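RND efflux system, outer membrane lipoprotein, NodT family (Burkholderia mallei, PDB 6U94) probably serves as the outer-membrane channel component of a tripartite efflux system, letting substrates exported by an inner-membrane pump leave the cell. Local coordinates at residues 178-183 with 233-238; 215-220 with 422-427; 287-292 with 365-370; 305-310 with 373-378. One frame throughout, in Å; residues are numbered along the deposited sequence. Where two conformers were deposited one is given.

Contact 1: residues 178-183 with 233-238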
loop_
_atom_site.group_PDB
_atom_site.type_symbol
_atom_site.label_atom_id
_atom_site.label_comp_id
_atom_site.label_asym_id
_atom_site.label_seq_id
_atom_site.Cartn_x
_atom_site.Cartn_y
_atom_site.Cartn_z
ATOM N N LEU A 178 -7.294 7.993 8.237
ATOM C CA LEU A 178 -7.726 7.371 9.481
ATOM C C LEU A 178 -6.540 6.968 10.346
ATOM O O LEU A 178 -6.641 6.967 11.580
ATOM C CB LEU A 178 -8.608 6.162 9.179
ATOM C CG LEU A 178 -9.846 6.462 8.333
ATOM C CD1 LEU A 178 -10.706 5.222 8.183
ATOM C CD2 LEU A 178 -10.646 7.602 8.939
ATOM N N ALA A 179 -5.407 6.630 9.725
ATOM C CA ALA A 179 -4.213 6.304 10.498
ATOM C C ALA A 179 -3.628 7.546 11.158
ATOM O O ALA A 179 -3.255 7.513 12.335
ATOM C CB ALA A 179 -3.176 5.625 9.605
ATOM N N ASP A 180 -3.556 8.656 10.421
ATOM C CA ASP A 180 -3.010 9.889 10.974
ATOM C C ASP A 180 -3.897 10.475 12.065
ATOM O O ASP A 180 -3.394 11.203 12.930
ATOM C CB ASP A 180 -2.791 10.913 9.859
ATOM C CG ASP A 180 -1.473 10.704 9.133
ATOM O OD1 ASP A 180 -0.483 10.341 9.798
ATOM O OD2 ASP A 180 -1.420 10.900 7.899
ATOM N N ARG A 181 -5.199 10.186 12.044
ATOM C CA ARG A 181 -6.059 10.592 13.151
ATOM C C ARG A 181 -5.735 9.793 14.407
ATOM O O ARG A 181 -5.609 10.356 15.501
ATOM C CB ARG A 181 -7.529 10.420 12.774
ATOM C CG ARG A 181 -8.046 11.413 11.751
ATOM C CD ARG A 181 -9.518 11.160 11.472
ATOM N NE ARG A 181 -10.056 12.064 10.461
ATOM C CZ ARG A 181 -11.327 12.069 10.070
ATOM N NH1 ARG A 181 -12.187 11.216 10.609
ATOM N NH2 ARG A 181 -11.737 12.926 9.144
ATOM N N ALA A 182 -5.598 8.471 14.265
ATOM C CA ALA A 182 -5.207 7.639 15.397
ATOM C C ALA A 182 -3.863 8.080 15.960
ATOM O O ALA A 182 -3.664 8.092 17.181
ATOM C CB ALA A 182 -5.159 6.170 14.976
ATOM N N LEU A 183 -2.927 8.450 15.082
ATOM C CA LEU A 183 -1.637 8.950 15.543
ATOM C C LEU A 183 -1.793 10.265 16.297
ATOM O O LEU A 183 -1.150 10.474 17.332
ATOM C CB LEU A 183 -0.690 9.113 14.357
ATOM C CG LEU A 183 -0.136 7.802 13.800
ATOM C CD1 LEU A 183 0.461 8.002 12.409
ATOM C CD2 LEU A 183 0.896 7.231 14.761
ATOM N N THR A 233 -1.095 16.605 13.034
ATOM C CA THR A 233 -2.115 17.548 12.587
ATOM C C THR A 233 -1.820 18.038 11.175
ATOM O O THR A 233 -2.739 18.238 10.373
ATOM C CB THR A 233 -2.214 18.732 13.550
ATOM O OG1 THR A 233 -0.950 18.941 14.189
ATOM C CG2 THR A 233 -3.287 18.489 14.603
ATOM N N ARG A 234 -0.539 18.228 10.852
ATOM C CA ARG A 234 -0.174 18.650 9.505
ATOM C C ARG A 234 -0.376 17.522 8.501
ATOM O O ARG A 234 -0.812 17.762 7.369
ATOM C CB ARG A 234 1.273 19.142 9.483
ATOM N N GLN A 235 -0.070 16.282 8.896
ATOM C CA GLN A 235 -0.265 15.153 7.992
ATOM C C GLN A 235 -1.746 14.897 7.746
ATOM O O GLN A 235 -2.136 14.503 6.640
ATOM C CB GLN A 235 0.420 13.906 8.550
ATOM C CG GLN A 235 1.941 13.997 8.574
ATOM C CD GLN A 235 2.603 12.706 9.018
ATOM O OE1 GLN A 235 1.932 11.741 9.384
ATOM N NE2 GLN A 235 3.931 12.682 8.983
ATOM N N ILE A 236 -2.585 15.116 8.761
ATOM C CA ILE A 236 -4.031 15.043 8.563
ATOM C C ILE A 236 -4.473 16.062 7.522
ATOM O O ILE A 236 -5.312 15.770 6.661
ATOM C CB ILE A 236 -4.765 15.246 9.903
ATOM C CG1 ILE A 236 -4.690 13.975 10.752
ATOM C CG2 ILE A 236 -6.214 15.660 9.676
ATOM C CD1 ILE A 236 -5.362 14.111 12.101
ATOM N N ALA A 237 -3.911 17.272 7.581
ATOM C CA ALA A 237 -4.254 18.300 6.604
ATOM C C ALA A 237 -3.869 17.872 5.192
ATOM O O ALA A 237 -4.637 18.069 4.244
ATOM C CB ALA A 237 -3.573 19.618 6.971
ATOM N N GLN A 238 -2.683 17.276 5.034
ATOM C CA GLN A 238 -2.249 16.822 3.716
ATOM C C GLN A 238 -3.152 15.717 3.184
ATOM O O GLN A 238 -3.500 15.711 1.997
ATOM C CB GLN A 238 -0.800 16.340 3.780
ATOM C CG GLN A 238 0.206 17.390 4.218
ATOM C CD GLN A 238 1.567 16.789 4.513
ATOM O OE1 GLN A 238 1.710 15.570 4.610
ATOM N NE2 GLN A 238 2.575 17.643 4.656
#
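I236 reaches across to the backbone of helix 156-203 while D180 lies against Q235 one step away. I236 keeps CG1 beside its backbone N (chi1 -77°) and is extended at chi2 (179°), which carries CD1 to 3.7 Å from R181 CA and 3.6 Å from D180 O. A branched, unbent isoleucine suits this slot: CG1 rests on D180 CB at 3.7 Å, and CD1 meets the aliphatic CG of R181 at 3.8 Å, the two side chains crossing nearly at right angles. R181 needs only its methylenes here, because its straight chain carries the guanidinium past I236 to bond the backbone O of V255. The buried carboxylate of D180 lies over the stem of Q235, OD2 being 3.6 Å from Q235 CB. OD2 is salt-bridged to R90, although the carboxylate of D239 lies close as well, and a glycerol, probably from crystallisation, bonds OD1. D180 OD1 and Q235 OE1 are placed as two close acceptors, so this approach is doubtful and counts as no bond. The segment axes approach to 8.9 Å at 163°, with D180 and I236 closest in the backbone: an antiparallel helical hairpin, consistent with the long helix pairs of the outer membrane factor fold.

Contact 2: residues 215-220 with 422-427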
loop_
_atom_site.group_PDB
_atom_site.type_symbol
_atom_site.label_atom_id
_atom_site.label_comp_id
_atom_site.label_asym_id
_atom_site.label_seq_id
_atom_site.Cartn_x
_atom_site.Cartn_y
_atom_site.Cartn_z
ATOM N N GLU A 215 13.009 17.404 36.255
ATOM C CA GLU A 215 12.152 18.433 35.677
ATOM C C GLU A 215 12.425 18.606 34.189
ATOM O O GLU A 215 11.489 18.741 33.391
ATOM C CB GLU A 215 12.351 19.756 36.418
ATOM N N HIS A 216 13.701 18.604 33.795
ATOM C CA HIS A 216 14.030 18.717 32.379
ATOM C C HIS A 216 13.584 17.480 31.610
ATOM O O HIS A 216 13.123 17.588 30.469
ATOM C CB HIS A 216 15.531 18.947 32.201
ATOM N N ARG A 217 13.706 16.300 32.220
ATOM C CA ARG A 217 13.237 15.079 31.571
ATOM C C ARG A 217 11.729 15.111 31.371
ATOM O O ARG A 217 11.230 14.830 30.275
ATOM C CB ARG A 217 13.630 13.856 32.396
ATOM C CG ARG A 217 15.082 13.459 32.295
ATOM C CD ARG A 217 15.387 12.395 33.326
ATOM N NE ARG A 217 16.796 12.030 33.346
ATOM C CZ ARG A 217 17.413 11.518 34.406
ATOM N NH1 ARG A 217 16.745 11.322 35.536
ATOM N NH2 ARG A 217 18.698 11.213 34.339
ATOM N N ALA A 218 10.984 15.442 32.429
ATOM C CA ALA A 218 9.532 15.504 32.321
ATOM C C ALA A 218 9.090 16.532 31.291
ATOM O O ALA A 218 8.058 16.348 30.634
ATOM C CB ALA A 218 8.916 15.823 33.683
ATOM N N ASP A 219 9.855 17.613 31.128
ATOM C CA ASP A 219 9.501 18.625 30.143
ATOM C C ASP A 219 9.815 18.178 28.721
ATOM O O ASP A 219 9.083 18.538 27.795
ATOM C CB ASP A 219 10.210 19.945 30.455
ATOM C CG ASP A 219 9.429 20.811 31.428
ATOM O OD1 ASP A 219 8.267 20.467 31.726
ATOM O OD2 ASP A 219 9.973 21.835 31.894
ATOM N N THR A 220 10.881 17.399 28.523
ATOM C CA THR A 220 11.172 16.879 27.193
ATOM C C THR A 220 10.297 15.686 26.825
ATOM O O THR A 220 10.252 15.315 25.647
ATOM C CB THR A 220 12.648 16.489 27.065
ATOM O OG1 THR A 220 12.955 15.434 27.981
ATOM C CG2 THR A 220 13.546 17.684 27.348
ATOM N N GLY A 422 13.718 5.685 35.322
ATOM C CA GLY A 422 13.108 4.463 34.822
ATOM C C GLY A 422 11.740 4.693 34.207
ATOM O O GLY A 422 11.401 4.090 33.185
ATOM N N VAL A 423 10.935 5.561 34.823
ATOM C CA VAL A 423 9.651 5.931 34.233
ATOM C C VAL A 423 9.870 6.696 32.935
ATOM O O VAL A 423 9.196 6.450 31.927
ATOM C CB VAL A 423 8.817 6.749 35.238
ATOM C CG1 VAL A 423 7.522 7.222 34.597
ATOM C CG2 VAL A 423 8.534 5.928 36.490
ATOM N N PHE A 424 10.829 7.626 32.939
ATOM C CA PHE A 424 11.115 8.421 31.748
ATOM C C PHE A 424 11.519 7.535 30.575
ATOM O O PHE A 424 10.981 7.665 29.469
ATOM C CB PHE A 424 12.214 9.439 32.061
ATOM C CG PHE A 424 12.843 10.047 30.842
ATOM C CD1 PHE A 424 12.197 11.051 30.144
ATOM C CD2 PHE A 424 14.082 9.618 30.394
ATOM C CE1 PHE A 424 12.767 11.614 29.021
ATOM C CE2 PHE A 424 14.659 10.178 29.268
ATOM C CZ PHE A 424 14.001 11.177 28.583
ATOM N N ASP A 425 12.466 6.622 30.801
ATOM C CA ASP A 425 12.970 5.794 29.711
ATOM C C ASP A 425 11.898 4.843 29.190
ATOM O O ASP A 425 11.795 4.617 27.978
ATOM C CB ASP A 425 14.199 5.011 30.176
ATOM C CG ASP A 425 14.795 4.157 29.077
ATOM O OD1 ASP A 425 14.650 4.517 27.890
ATOM O OD2 ASP A 425 15.403 3.116 29.401
ATOM N N ALA A 426 11.090 4.275 30.089
ATOM C CA ALA A 426 10.072 3.320 29.661
ATOM C C ALA A 426 8.944 4.009 28.901
ATOM O O ALA A 426 8.470 3.492 27.883
ATOM C CB ALA A 426 9.523 2.561 30.868
ATOM N N GLN A 427 8.498 5.172 29.385
ATOM C CA GLN A 427 7.432 5.899 28.702
ATOM C C GLN A 427 7.867 6.333 27.309
ATOM O O GLN A 427 7.092 6.240 26.350
ATOM C CB GLN A 427 7.008 7.110 29.536
ATOM C CG GLN A 427 5.869 7.932 28.939
ATOM C CD GLN A 427 6.341 8.951 27.914
ATOM O OE1 GLN A 427 7.512 9.335 27.895
ATOM N NE2 GLN A 427 5.431 9.385 27.051
#
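Two torsions bring F424 and R217 together: F424 turns CG away from its backbone N (chi1 164°), aiming the ring at helix 211-247, and R217 holds CG beside its own N (chi1 -76°), laying the start of its chain across that ring. R217 CG stands 4.2 Å from the ring centroid of F424 and almost exactly on the normal, a CH-pi contact over one face; R217 CB also lies over the ring, 3.9 Å from F424 CD1. Arginine suits this partly exposed position because its methylenes can cover an aromatic ring while the extended chain takes the guanidinium onward, where NH1 makes a long, weak ion pair with D214. The ring also comes up to the backbone, F424 CE1 lying 3.8 Å from R217 O. That carbonyl is already engaged, since T220 OG1 donates to R217 O at 2.9 Å, tilted 26° from the carbonyl plane; the bond holds the hydroxyl 4.0 Å from F424 CE1. This is a small surface contact joining helices 211-247 and 421-454. Helix 156-203 packs on A218 and Q427 from both partners, and helix 362-415 lies against V423 and A426, so the four long helices run together as a bundle here.

Contact 3: residues 287-292 with 365-370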
loop_
_atom_site.group_PDB
_atom_site.type_symbol
_atom_site.label_atom_id
_atom_site.label_comp_id
_atom_site.label_asym_id
_atom_site.label_seq_id
_atom_site.Cartn_x
_atom_site.Cartn_y
_atom_site.Cartn_z
ATOM N N ALA A 287 -2.271 -4.959 -23.093
ATOM C CA ALA A 287 -1.540 -4.314 -24.178
ATOM C C ALA A 287 -0.588 -5.290 -24.857
ATOM O O ALA A 287 -0.427 -5.261 -26.084
ATOM C CB ALA A 287 -0.778 -3.100 -23.648
ATOM N N ALA A 288 0.045 -6.169 -24.076
ATOM C CA ALA A 288 0.961 -7.143 -24.659
ATOM C C ALA A 288 0.222 -8.136 -25.546
ATOM O O ALA A 288 0.725 -8.520 -26.608
ATOM C CB ALA A 288 1.729 -7.871 -23.557
ATOM N N GLU A 289 -0.971 -8.570 -25.127
ATOM C CA GLU A 289 -1.757 -9.475 -25.960
ATOM C C GLU A 289 -2.308 -8.764 -27.190
ATOM O O GLU A 289 -2.427 -9.378 -28.255
ATOM C CB GLU A 289 -2.889 -10.101 -25.144
ATOM C CG GLU A 289 -2.395 -10.982 -24.003
ATOM C CD GLU A 289 -3.480 -11.855 -23.400
ATOM O OE1 GLU A 289 -4.620 -11.375 -23.235
ATOM O OE2 GLU A 289 -3.183 -13.029 -23.092
ATOM N N HIS A 290 -2.634 -7.476 -27.066
ATOM C CA HIS A 290 -3.094 -6.694 -28.212
ATOM C C HIS A 290 -2.004 -6.579 -29.269
ATOM O O HIS A 290 -2.265 -6.684 -30.473
ATOM C CB HIS A 290 -3.539 -5.309 -27.734
ATOM C CG HIS A 290 -3.950 -4.379 -28.835
ATOM N ND1 HIS A 290 -3.042 -3.730 -29.645
ATOM C CD2 HIS A 290 -5.174 -3.966 -29.241
ATOM C CE1 HIS A 290 -3.688 -2.971 -30.511
ATOM N NE2 HIS A 290 -4.984 -3.095 -30.285
ATOM N N ARG A 291 -0.762 -6.350 -28.830
ATOM C CA ARG A 291 0.346 -6.251 -29.777
ATOM C C ARG A 291 0.556 -7.562 -30.527
ATOM O O ARG A 291 0.936 -7.558 -31.704
ATOM C CB ARG A 291 1.631 -5.841 -29.056
ATOM C CG ARG A 291 1.791 -4.346 -28.867
ATOM C CD ARG A 291 3.152 -4.006 -28.279
ATOM N NE ARG A 291 3.037 -3.078 -27.158
ATOM C CZ ARG A 291 3.145 -3.430 -25.881
ATOM N NH1 ARG A 291 3.386 -4.693 -25.555
ATOM N NH2 ARG A 291 3.021 -2.517 -24.928
ATOM N N LEU A 292 0.326 -8.693 -29.861
ATOM C CA LEU A 292 0.509 -9.983 -30.517
ATOM C C LEU A 292 -0.608 -10.260 -31.513
ATOM O O LEU A 292 -0.369 -10.853 -32.573
ATOM C CB LEU A 292 0.588 -11.097 -29.475
ATOM C CG LEU A 292 1.898 -11.257 -28.705
ATOM C CD1 LEU A 292 1.667 -12.087 -27.457
ATOM C CD2 LEU A 292 2.951 -11.910 -29.585
ATOM N N ALA A 365 8.762 -12.048 -26.958
ATOM C CA ALA A 365 9.691 -11.903 -25.842
ATOM C C ALA A 365 9.175 -10.898 -24.819
ATOM O O ALA A 365 9.290 -11.121 -23.608
ATOM C CB ALA A 365 11.071 -11.492 -26.354
ATOM N N GLY A 366 8.604 -9.786 -25.287
ATOM C CA GLY A 366 8.021 -8.826 -24.366
ATOM C C GLY A 366 6.837 -9.396 -23.610
ATOM O O GLY A 366 6.665 -9.137 -22.416
ATOM N N TYR A 367 6.008 -10.186 -24.297
ATOM C CA TYR A 367 4.877 -10.833 -23.641
ATOM C C TYR A 367 5.344 -11.800 -22.561
ATOM O O TYR A 367 4.776 -11.839 -21.463
ATOM C CB TYR A 367 4.031 -11.557 -24.688
ATOM C CG TYR A 367 2.836 -12.315 -24.155
ATOM C CD1 TYR A 367 1.728 -11.647 -23.652
ATOM C CD2 TYR A 367 2.798 -13.701 -24.200
ATOM C CE1 TYR A 367 0.628 -12.343 -23.182
ATOM C CE2 TYR A 367 1.704 -14.403 -23.739
ATOM C CZ TYR A 367 0.621 -13.720 -23.229
ATOM O OH TYR A 367 -0.473 -14.414 -22.759
ATOM N N GLU A 368 6.384 -12.584 -22.855
ATOM C CA GLU A 368 6.899 -13.533 -21.874
ATOM C C GLU A 368 7.437 -12.816 -20.643
ATOM O O GLU A 368 7.168 -13.229 -19.509
ATOM C CB GLU A 368 7.985 -14.403 -22.510
ATOM C CG GLU A 368 8.590 -15.436 -21.572
ATOM C CD GLU A 368 9.731 -16.207 -22.204
ATOM O OE1 GLU A 368 10.294 -15.720 -23.209
ATOM O OE2 GLU A 368 10.064 -17.300 -21.701
ATOM N N HIS A 369 8.190 -11.729 -20.846
ATOM C CA HIS A 369 8.761 -10.993 -19.722
ATOM C C HIS A 369 7.685 -10.270 -18.922
ATOM O O HIS A 369 7.772 -10.184 -17.692
ATOM C CB HIS A 369 9.810 -9.999 -20.221
ATOM C CG HIS A 369 11.030 -10.648 -20.794
ATOM N ND1 HIS A 369 11.483 -11.880 -20.373
ATOM C CD2 HIS A 369 11.888 -10.241 -21.758
ATOM C CE1 HIS A 369 12.570 -12.202 -21.051
ATOM N NE2 HIS A 369 12.838 -11.224 -21.898
ATOM N N THR A 370 6.670 -9.735 -19.605
ATOM C CA THR A 370 5.599 -9.030 -18.909
ATOM C C THR A 370 4.834 -9.964 -17.981
ATOM O O THR A 370 4.341 -9.532 -16.933
ATOM C CB THR A 370 4.658 -8.373 -19.930
ATOM O OG1 THR A 370 5.381 -7.384 -20.673
ATOM C CG2 THR A 370 3.466 -7.707 -19.245
#
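Helix 283-294 packs antiparallel on the beginning of the long helix 362-415, and Y367 is the side chain that fills the interface between them. The segment axes come within 9.5 Å at 161°, and the backbones are nearest at A288 and Y367, where the small alanine lets the tyrosine in: A288 CB sits in the plane of the ring, at its edge, 3.8 Å from Y367 CD1. One face of the ring receives L292, whose CD1 lies 3.5 Å from Y367 CG and forms a CH-pi contact at 3.9 Å from the centroid, displaced toward the rim. With CG anti to the backbone N (chi1 178°), the tyrosine ring is sent toward helix 283-294, where it crosses E289 obliquely, E289 CG lying 3.4 Å from Y367 CE1. In this outer membrane factor the short helices 283-294 and 299-306, successive in the chain, both pack against helix 362-415 here, and I299 touches E289 and L292. At the far end Y367 OH donates to E289 OE2 at 3.1 Å, using the anti lone pair, while ring and carboxylate planes differ by only 21°. The same oxygen pairs with R303, whose positive charge would probably keep the buried E289 ionised and a good acceptor for the phenol.

Contact 4: residues 305-310 with 373-378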
loop_
_atom_site.group_PDB
_atom_site.type_symbol
_atom_site.label_atom_id
_atom_site.label_comp_id
_atom_site.label_asym_id
_atom_site.label_seq_id
_atom_site.Cartn_x
_atom_site.Cartn_y
_atom_site.Cartn_z
ATOM N N ALA A 305 1.991 -21.288 -23.946
ATOM C CA ALA A 305 3.446 -21.339 -23.876
ATOM C C ALA A 305 3.998 -20.587 -22.668
ATOM O O ALA A 305 4.964 -21.042 -22.048
ATOM C CB ALA A 305 4.054 -20.781 -25.164
ATOM N N PHE A 306 3.410 -19.438 -22.311
ATOM C CA PHE A 306 4.071 -18.512 -21.403
ATOM C C PHE A 306 3.252 -18.063 -20.196
ATOM O O PHE A 306 3.764 -17.278 -19.390
ATOM C CB PHE A 306 4.527 -17.263 -22.175
ATOM C CG PHE A 306 5.458 -17.564 -23.317
ATOM C CD1 PHE A 306 6.746 -18.015 -23.081
ATOM C CD2 PHE A 306 5.044 -17.387 -24.628
ATOM C CE1 PHE A 306 7.604 -18.290 -24.128
ATOM C CE2 PHE A 306 5.896 -17.662 -25.682
ATOM C CZ PHE A 306 7.177 -18.112 -25.433
ATOM N N PHE A 307 2.020 -18.529 -20.036
ATOM C CA PHE A 307 1.133 -18.027 -18.985
ATOM C C PHE A 307 0.804 -19.150 -18.015
ATOM O O PHE A 307 0.010 -20.047 -18.352
ATOM C CB PHE A 307 -0.140 -17.446 -19.598
ATOM C CG PHE A 307 -0.768 -16.343 -18.789
ATOM C CD1 PHE A 307 -1.059 -16.516 -17.448
ATOM C CD2 PHE A 307 -1.076 -15.128 -19.386
ATOM C CE1 PHE A 307 -1.644 -15.492 -16.712
ATOM C CE2 PHE A 307 -1.658 -14.104 -18.663
ATOM C CZ PHE A 307 -1.944 -14.288 -17.319
ATOM N N PRO A 308 1.392 -19.160 -16.816
ATOM C CA PRO A 308 1.084 -20.229 -15.856
ATOM C C PRO A 308 -0.387 -20.224 -15.468
ATOM O O PRO A 308 -1.030 -19.175 -15.389
ATOM C CB PRO A 308 1.977 -19.899 -14.651
ATOM C CG PRO A 308 3.060 -19.007 -15.192
ATOM C CD PRO A 308 2.408 -18.226 -16.302
ATOM N N ARG A 309 -0.921 -21.418 -15.229
ATOM C CA ARG A 309 -2.280 -21.582 -14.717
ATOM C C ARG A 309 -2.171 -22.197 -13.325
ATOM O O ARG A 309 -2.096 -23.417 -13.172
ATOM C CB ARG A 309 -3.159 -22.423 -15.666
ATOM C CG ARG A 309 -2.534 -23.704 -16.202
ATOM C CD ARG A 309 -3.348 -24.266 -17.373
ATOM N NE ARG A 309 -4.741 -24.551 -17.023
ATOM C CZ ARG A 309 -5.621 -25.113 -17.850
ATOM N NH1 ARG A 309 -5.256 -25.455 -19.078
ATOM N NH2 ARG A 309 -6.867 -25.341 -17.449
ATOM N N ILE A 310 -2.154 -21.330 -12.309
ATOM C CA ILE A 310 -2.044 -21.726 -10.911
ATOM C C ILE A 310 -2.962 -20.836 -10.087
ATOM O O ILE A 310 -3.423 -19.786 -10.542
ATOM C CB ILE A 310 -0.601 -21.605 -10.370
ATOM C CG1 ILE A 310 -0.109 -20.163 -10.535
ATOM C CG2 ILE A 310 0.331 -22.594 -11.056
ATOM C CD1 ILE A 310 1.176 -19.848 -9.797
ATOM N N ASP A 373 7.201 -10.684 -14.847
ATOM C CA ASP A 373 7.194 -9.524 -13.960
ATOM C C ASP A 373 5.862 -9.389 -13.236
ATOM O O ASP A 373 5.822 -8.978 -12.072
ATOM C CB ASP A 373 7.504 -8.252 -14.747
ATOM C CG ASP A 373 8.963 -8.149 -15.136
ATOM O OD1 ASP A 373 9.735 -9.064 -14.786
ATOM O OD2 ASP A 373 9.339 -7.153 -15.792
ATOM N N ALA A 374 4.759 -9.734 -13.904
ATOM C CA ALA A 374 3.452 -9.641 -13.263
ATOM C C ALA A 374 3.335 -10.625 -12.104
ATOM O O ALA A 374 2.872 -10.262 -11.015
ATOM C CB ALA A 374 2.344 -9.882 -14.286
ATOM N N PHE A 375 3.736 -11.881 -12.325
ATOM C CA PHE A 375 3.686 -12.878 -11.262
ATOM C C PHE A 375 4.640 -12.517 -10.133
ATOM O O PHE A 375 4.273 -12.583 -8.955
ATOM C CB PHE A 375 4.016 -14.263 -11.818
ATOM C CG PHE A 375 2.844 -14.961 -12.441
ATOM C CD1 PHE A 375 2.422 -14.628 -13.725
ATOM C CD2 PHE A 375 2.167 -15.955 -11.753
ATOM C CE1 PHE A 375 1.341 -15.274 -14.304
ATOM C CE2 PHE A 375 1.090 -16.605 -12.322
ATOM C CZ PHE A 375 0.674 -16.261 -13.605
ATOM N N ARG A 376 5.873 -12.137 -10.478
ATOM C CA ARG A 376 6.841 -11.736 -9.464
ATOM C C ARG A 376 6.319 -10.570 -8.639
ATOM O O ARG A 376 6.484 -10.539 -7.415
ATOM C CB ARG A 376 8.172 -11.378 -10.126
ATOM C CG ARG A 376 9.282 -11.010 -9.143
ATOM C CD ARG A 376 10.597 -10.759 -9.869
ATOM N NE ARG A 376 11.011 -11.913 -10.664
ATOM C CZ ARG A 376 11.674 -12.957 -10.172
ATOM N NH1 ARG A 376 11.995 -12.994 -8.884
ATOM N NH2 ARG A 376 12.014 -13.965 -10.964
ATOM N N GLU A 377 5.670 -9.606 -9.295
ATOM C CA GLU A 377 5.091 -8.473 -8.580
ATOM C C GLU A 377 4.003 -8.925 -7.613
ATOM O O GLU A 377 3.872 -8.377 -6.512
ATOM C CB GLU A 377 4.532 -7.473 -9.586
ATOM C CG GLU A 377 3.984 -6.202 -8.995
ATOM C CD GLU A 377 3.600 -5.199 -10.071
ATOM O OE1 GLU A 377 2.778 -5.537 -10.954
ATOM O OE2 GLU A 377 4.144 -4.080 -10.047
ATOM N N VAL A 378 3.206 -9.917 -8.012
ATOM C CA VAL A 378 2.150 -10.411 -7.137
ATOM C C VAL A 378 2.748 -11.130 -5.932
ATOM O O VAL A 378 2.314 -10.927 -4.792
ATOM C CB VAL A 378 1.190 -11.320 -7.925
ATOM C CG1 VAL A 378 0.320 -12.130 -6.969
ATOM C CG2 VAL A 378 0.326 -10.482 -8.866
#
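The ring of F375 has P308 over one face, with F307 and I310 at its edge. P308 CG stands 4.2 Å from the centroid of the F375 ring, 20° off the normal and shifted toward the rim, a CH-pi contact in which the ring C-H groups of proline lie on the pi face; P308 CD, the carbon bonded to N, comes to 3.7 Å from F375 CE1. At the edge, near the plane, F307 CE1 lies 3.8 Å from F375 CE1. The planes of these two phenyls stand 77° apart and the centroids 5.9 Å, an oblique pairing. On the other side of CZ, I310 CD1 is 4.1 Å from F375 CE2. I310 holds CG1 between its backbone N and carbonyl carbon (chi1 58°), which brings the methyl to the ring edge. A bulky aromatic suits this place: the nearest CA atoms, those of P308 and F375, are 9.1 Å apart, so a long, flat side chain is needed to span the distance. L323 of helix 321-326 also packs on F375, and S276 OG bonds the carbonyls of P308 and I310. F307 is the first residue to leave helix 299-306, so the ring packs on the extended exit of a short helix. With I310 also backbone-bonded to S276, this non-helical segment 307-310 is consistent with the lead-in to the membrane-strand region of outer membrane factors.

Contacts 3 and 4 form one continuous patch, their centres about 12 Å apart, both using helix 362-415: Y367 OH lies 3.5 Å from F307 CD2, and E368 CG lies 3.5 Å from F306 CD1. Contacts 1 and 2 share helix 211-247 instead, with centres about 26 Å apart and nearest atoms about 12 Å, so they lie at separate points along it. The two pairs lie on opposite sides of the chain's centre; contacts 2 and 3 are the farthest apart, about 60 Å between centres. In sequence, contacts 3 and 4 lie within the loop that contact 2 closes, while helix 421-454 follows helix 362-415. A glycerol, probably from the crystallisation liquor, lies at contact 1.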